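Local structure of uncharacterized protein (Pseudomonas syringae pv. tomato, 3K4I) at residues C[58-63]-C[152-157]; C[26-31]-C[187-192]. The protein is of unknown function but belongs to the aldolase/RraA family, is arranged as a three-chain assembly and carries bound magnesium ions. All coordinates share one frame; numbering follows the deposited sequence.

Contact 1 (C[58-63]-C[152-157])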
# COMPACT_ATOMS: atom_id res chain seq x y z
N PHE C 58 -13.40 6.97 -20.06
CA PHE C 58 -14.81 7.24 -19.97
C PHE C 58 -14.94 7.84 -18.57
O PHE C 58 -14.62 7.16 -17.58
CB PHE C 58 -15.60 5.93 -20.04
CG PHE C 58 -17.08 6.12 -19.88
CD1 PHE C 58 -17.90 6.14 -21.00
CD2 PHE C 58 -17.64 6.33 -18.61
CE1 PHE C 58 -19.26 6.31 -20.90
CE2 PHE C 58 -19.03 6.54 -18.47
CZ PHE C 58 -19.84 6.51 -19.64
N THR C 59 -15.34 9.10 -18.51
CA THR C 59 -15.27 9.87 -17.26
C THR C 59 -16.56 9.82 -16.46
O THR C 59 -17.67 9.79 -17.02
CB THR C 59 -14.88 11.33 -17.53
OG1 THR C 59 -15.76 11.90 -18.51
CG2 THR C 59 -13.45 11.43 -18.06
N VAL C 60 -16.42 9.82 -15.15
CA VAL C 60 -17.58 9.78 -14.25
C VAL C 60 -17.29 10.81 -13.17
O VAL C 60 -16.23 10.75 -12.53
CB VAL C 60 -17.68 8.39 -13.58
CG1 VAL C 60 -18.93 8.32 -12.70
CG2 VAL C 60 -17.67 7.27 -14.64
N GLN C 61 -18.22 11.75 -12.96
CA GLN C 61 -18.09 12.78 -11.93
C GLN C 61 -19.21 12.65 -10.88
O GLN C 61 -20.39 12.61 -11.25
CB GLN C 61 -18.16 14.17 -12.57
CG GLN C 61 -18.14 15.33 -11.54
CD GLN C 61 -16.79 15.40 -10.86
OE1 GLN C 61 -16.68 15.23 -9.61
NE2 GLN C 61 -15.76 15.58 -11.65
N TYR C 62 -18.82 12.60 -9.60
CA TYR C 62 -19.76 12.50 -8.46
C TYR C 62 -19.91 13.88 -7.82
O TYR C 62 -19.18 14.82 -8.15
CB TYR C 62 -19.27 11.49 -7.40
CG TYR C 62 -19.40 10.06 -7.89
CD1 TYR C 62 -20.52 9.29 -7.58
CD2 TYR C 62 -18.40 9.51 -8.66
CE1 TYR C 62 -20.66 7.98 -8.06
CE2 TYR C 62 -18.51 8.20 -9.14
CZ TYR C 62 -19.66 7.46 -8.83
OH TYR C 62 -19.75 6.17 -9.30
N GLN C 63 -20.92 14.00 -6.96
CA GLN C 63 -21.24 15.26 -6.27
C GLN C 63 -21.92 14.93 -4.95
O GLN C 63 -22.33 13.80 -4.72
CB GLN C 63 -22.14 16.15 -7.14
CG GLN C 63 -23.57 15.57 -7.31
CD GLN C 63 -24.46 16.34 -8.27
OE1 GLN C 63 -25.44 15.79 -8.76
NE2 GLN C 63 -24.15 17.61 -8.52
N LYS C 152 -23.19 12.81 -10.81
CA LYS C 152 -23.54 14.11 -11.35
C LYS C 152 -23.65 13.98 -12.87
O LYS C 152 -24.68 14.31 -13.44
CB LYS C 152 -22.50 15.19 -11.01
CG LYS C 152 -22.82 16.53 -11.66
CD LYS C 152 -21.83 17.61 -11.20
CE LYS C 152 -22.40 19.00 -11.44
NZ LYS C 152 -21.42 20.07 -11.03
N ALA C 153 -22.60 13.45 -13.48
CA ALA C 153 -22.52 13.40 -14.94
C ALA C 153 -21.46 12.40 -15.37
O ALA C 153 -20.48 12.18 -14.66
CB ALA C 153 -22.21 14.76 -15.50
N VAL C 154 -21.66 11.81 -16.54
CA VAL C 154 -20.58 11.05 -17.18
C VAL C 154 -20.19 11.68 -18.52
O VAL C 154 -20.98 12.39 -19.15
CB VAL C 154 -20.89 9.53 -17.38
CG1 VAL C 154 -21.20 8.84 -16.05
CG2 VAL C 154 -22.01 9.29 -18.40
N GLN C 155 -18.95 11.44 -18.93
CA GLN C 155 -18.39 11.96 -20.19
C GLN C 155 -18.24 13.48 -20.19
O GLN C 155 -18.48 14.17 -21.20
CB GLN C 155 -19.14 11.44 -21.41
CG GLN C 155 -19.08 9.91 -21.48
CD GLN C 155 -17.70 9.43 -21.84
OE1 GLN C 155 -16.77 9.55 -21.04
NE2 GLN C 155 -17.56 8.85 -23.05
N VAL C 156 -17.86 13.99 -19.02
CA VAL C 156 -17.50 15.38 -18.85
C VAL C 156 -16.01 15.49 -18.48
O VAL C 156 -15.45 14.54 -17.97
CB VAL C 156 -18.30 16.02 -17.69
CG1 VAL C 156 -19.77 16.22 -18.09
CG2 VAL C 156 -18.21 15.18 -16.43
N PRO C 157 -15.38 16.65 -18.73
CA PRO C 157 -13.99 16.82 -18.28
C PRO C 157 -13.87 16.64 -16.77
O PRO C 157 -14.72 17.14 -16.03
CB PRO C 157 -13.67 18.28 -18.65
CG PRO C 157 -14.69 18.67 -19.64
CD PRO C 157 -15.90 17.86 -19.39
O HOH W 1 -21.69 19.49 -8.01

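Contact 2 (C[26-31]-C[187-192])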
# COMPACT_ATOMS: atom_id res chain seq x y z
N ALA C 26 6.26 5.22 -17.19
CA ALA C 26 7.43 6.10 -17.22
C ALA C 26 7.76 6.62 -18.62
O ALA C 26 8.05 7.80 -18.80
CB ALA C 26 8.65 5.44 -16.56
N SER C 27 7.74 5.73 -19.63
CA SER C 27 8.05 6.16 -20.98
C SER C 27 7.04 7.19 -21.48
O SER C 27 7.41 8.20 -22.09
CB SER C 27 8.07 4.96 -21.94
OG SER C 27 8.78 3.88 -21.32
N LEU C 28 5.76 6.93 -21.20
CA LEU C 28 4.69 7.79 -21.65
C LEU C 28 4.77 9.14 -20.96
O LEU C 28 4.59 10.17 -21.60
CB LEU C 28 3.33 7.15 -21.41
CG LEU C 28 3.11 6.03 -22.45
CD1 LEU C 28 2.06 5.07 -21.96
CD2 LEU C 28 2.75 6.63 -23.82
N SER C 29 5.10 9.11 -19.67
CA SER C 29 5.27 10.35 -18.90
C SER C 29 6.47 11.18 -19.41
O SER C 29 6.35 12.40 -19.60
CB SER C 29 5.44 10.02 -17.43
OG SER C 29 5.59 11.23 -16.67
N ASP C 30 7.59 10.53 -19.69
CA ASP C 30 8.77 11.24 -20.26
C ASP C 30 8.43 11.85 -21.63
O ASP C 30 8.84 12.97 -21.94
CB ASP C 30 9.98 10.29 -20.36
CG ASP C 30 10.52 9.86 -19.00
OD1 ASP C 30 10.01 10.33 -17.95
OD2 ASP C 30 11.44 9.00 -18.97
N ALA C 31 7.62 11.14 -22.42
CA ALA C 31 7.18 11.65 -23.72
C ALA C 31 6.29 12.88 -23.57
O ALA C 31 6.46 13.89 -24.27
CB ALA C 31 6.44 10.55 -24.49
N ALA C 187 -1.03 9.72 -30.57
CA ALA C 187 -0.11 9.11 -31.55
C ALA C 187 1.33 9.62 -31.39
O ALA C 187 2.28 8.84 -31.36
CB ALA C 187 -0.60 9.32 -32.99
N GLU C 188 1.48 10.93 -31.23
CA GLU C 188 2.80 11.53 -31.09
C GLU C 188 3.46 11.10 -29.77
O GLU C 188 4.65 10.84 -29.73
CB GLU C 188 2.70 13.06 -31.17
CG GLU C 188 4.02 13.82 -30.95
CD GLU C 188 5.05 13.61 -32.06
OE1 GLU C 188 4.68 13.25 -33.22
OE2 GLU C 188 6.25 13.82 -31.78
N VAL C 189 2.69 11.04 -28.68
CA VAL C 189 3.24 10.63 -27.38
C VAL C 189 3.70 9.16 -27.41
O VAL C 189 4.76 8.81 -26.90
CB VAL C 189 2.24 10.90 -26.24
CG1 VAL C 189 2.68 10.21 -24.96
CG2 VAL C 189 2.09 12.41 -26.07
N VAL C 190 2.92 8.32 -28.07
CA VAL C 190 3.26 6.91 -28.15
C VAL C 190 4.54 6.71 -28.97
O VAL C 190 5.41 5.93 -28.58
CB VAL C 190 2.07 6.08 -28.70
CG1 VAL C 190 2.52 4.66 -29.11
CG2 VAL C 190 0.98 6.01 -27.64
N LEU C 191 4.67 7.43 -30.08
CA LEU C 191 5.90 7.45 -30.87
C LEU C 191 7.11 7.90 -30.03
O LEU C 191 8.17 7.25 -30.05
CB LEU C 191 5.73 8.36 -32.10
CG LEU C 191 6.87 8.48 -33.11
CD1 LEU C 191 7.02 7.17 -33.90
CD2 LEU C 191 6.60 9.63 -34.07
N ARG C 192 6.95 8.99 -29.27
CA ARG C 192 8.06 9.46 -28.44
C ARG C 192 8.41 8.46 -27.32
O ARG C 192 9.60 8.24 -27.04
CB ARG C 192 7.74 10.85 -27.86
CG ARG C 192 7.85 11.94 -28.93
CD ARG C 192 7.37 13.27 -28.41
NE ARG C 192 7.46 14.30 -29.45
CZ ARG C 192 8.09 15.46 -29.31
NH1 ARG C 192 8.65 15.79 -28.14
NH2 ARG C 192 8.13 16.31 -30.33

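Contact 1 (C[58-63]-C[152-157])
The carbonyl oxygen of Gln-61 is gripped by two backbone donors of the facing strand: Lys-152 N reaches Gln-61 O at 2.8 Å and Ala-153 N reaches the same oxygen at 3.3 Å, both in the carbonyl plane. Two consecutive residues thus face Gln-61, a classic beta bulge, in an otherwise regular antiparallel pairing. Ala-153 O accepts from Gln-61 N, the donor lying nearly on the line of the C=O bond (178°), and Val-60 and Val-154 form the adjoining non-hydrogen-bonded pair. As strand 150-154 ends, Gln-155 continues the bonding: its backbone N binds Thr-59 O, while its side chain, bent about CB-CG (chi2 -71°), folds back to place OE1 2.9 Å from Thr-59 N, which donates to it. The same bend lays the amide over one face of the Phe-58 ring, displaced toward CD1 and CE1 with the planes 19° apart, and Gln-155 CD stands 3.4 Å from Phe-58 CD1. Gln-155 CG adds a CH-pi contact over that face, and Val-154 leans on the ring obliquely, its CB 3.7 Å from Phe-58 CE2. One residue beyond Gln-155, Val-156 O accepts from the Thr-59 hydroxyl, OG1 lying 2.7 Å away. At the other end the extended Lys-152 chain runs roughly perpendicular to Gln-63, and one water accepts from both Lys-152 NZ and Gln-63 NE2; Gln-63 OE1 is bound by Gln-150. On its other edge strand 53-63 runs parallel to strand 85-90, with backbone bonds from Phe-58, Val-60 and Tyr-62, so it lies between two partners of the mixed sheet, while Leu-158 of strand 158-160 packs against Thr-59 and Gln-61.

Contact 2 (C[26-31]-C[187-192])
With CG1 turned opposite its backbone N (chi1 168°), Val-189 sends that methyl between Leu-28 and Ala-31, one helical turn apart on the facing helix. Leu-28, whose CG lies opposite its carbonyl carbon (chi1 -74°), extends CD2 across to meet it, and the two side chains are roughly perpendicular. Val-189 CG1 lies 3.8 Å from Leu-28 CD2 and equally far, 3.8 Å, from Ala-31 CB. Leu-28 CD2 also makes a looser contact with Val-190 CG2. Ala-31 points toward the other helix, its small size consistent with the close approach: its CB lies 3.4 Å from Val-189 O and 3.6 Å from Arg-192 CB. The short axes approach to 8.3 Å and cross steeply at 116°, with a small touching surface of about 221 Å² over both sides. Arg-192 contributes only its CB to the packing; its chain runs extended from CG to NE, outward from the helix, and Glu-188, one turn earlier, reaches forward to meet it. NE forms a straight salt bridge to Glu-188 OE2 at 2.7 Å, in the guanidinium plane and on the anti lone pair of that oxygen, which holds the head group in position, while NH1 bonds Ser-34 just beyond helix 25-33. Leu-28 further touches Val-172 of strand 170-174, and Asp-30 forms a salt bridge to Arg-123 of a neighbouring subunit. The arrangement is a steeply crossed helix-helix packing with an alanine at the close approach, joining the short helix 25-33 near the N terminus to the long helix 186-207 toward the C-terminal end, beside the sheet of this aldolase/RraA-family chain.

Contacts 1 and 2 lie on opposite sides of the chain's centre, their own centres about 26 Å apart and their nearest atoms about 16 Å apart, so they do not touch. Along the chain the order is 26-31, 58-63, 152-157, 187-192: contact 1 is nested inside the loop that contact 2 closes. Strand 53-63 joins them indirectly, for it pairs antiparallel with both strand 150-154 of contact 1 and strand 170-174, against which Leu-28 of contact 2 packs. One contact therefore joins two strands of the mixed sheet, while the other brings helices from near the two chain ends together beside it, close to a neighbouring subunit.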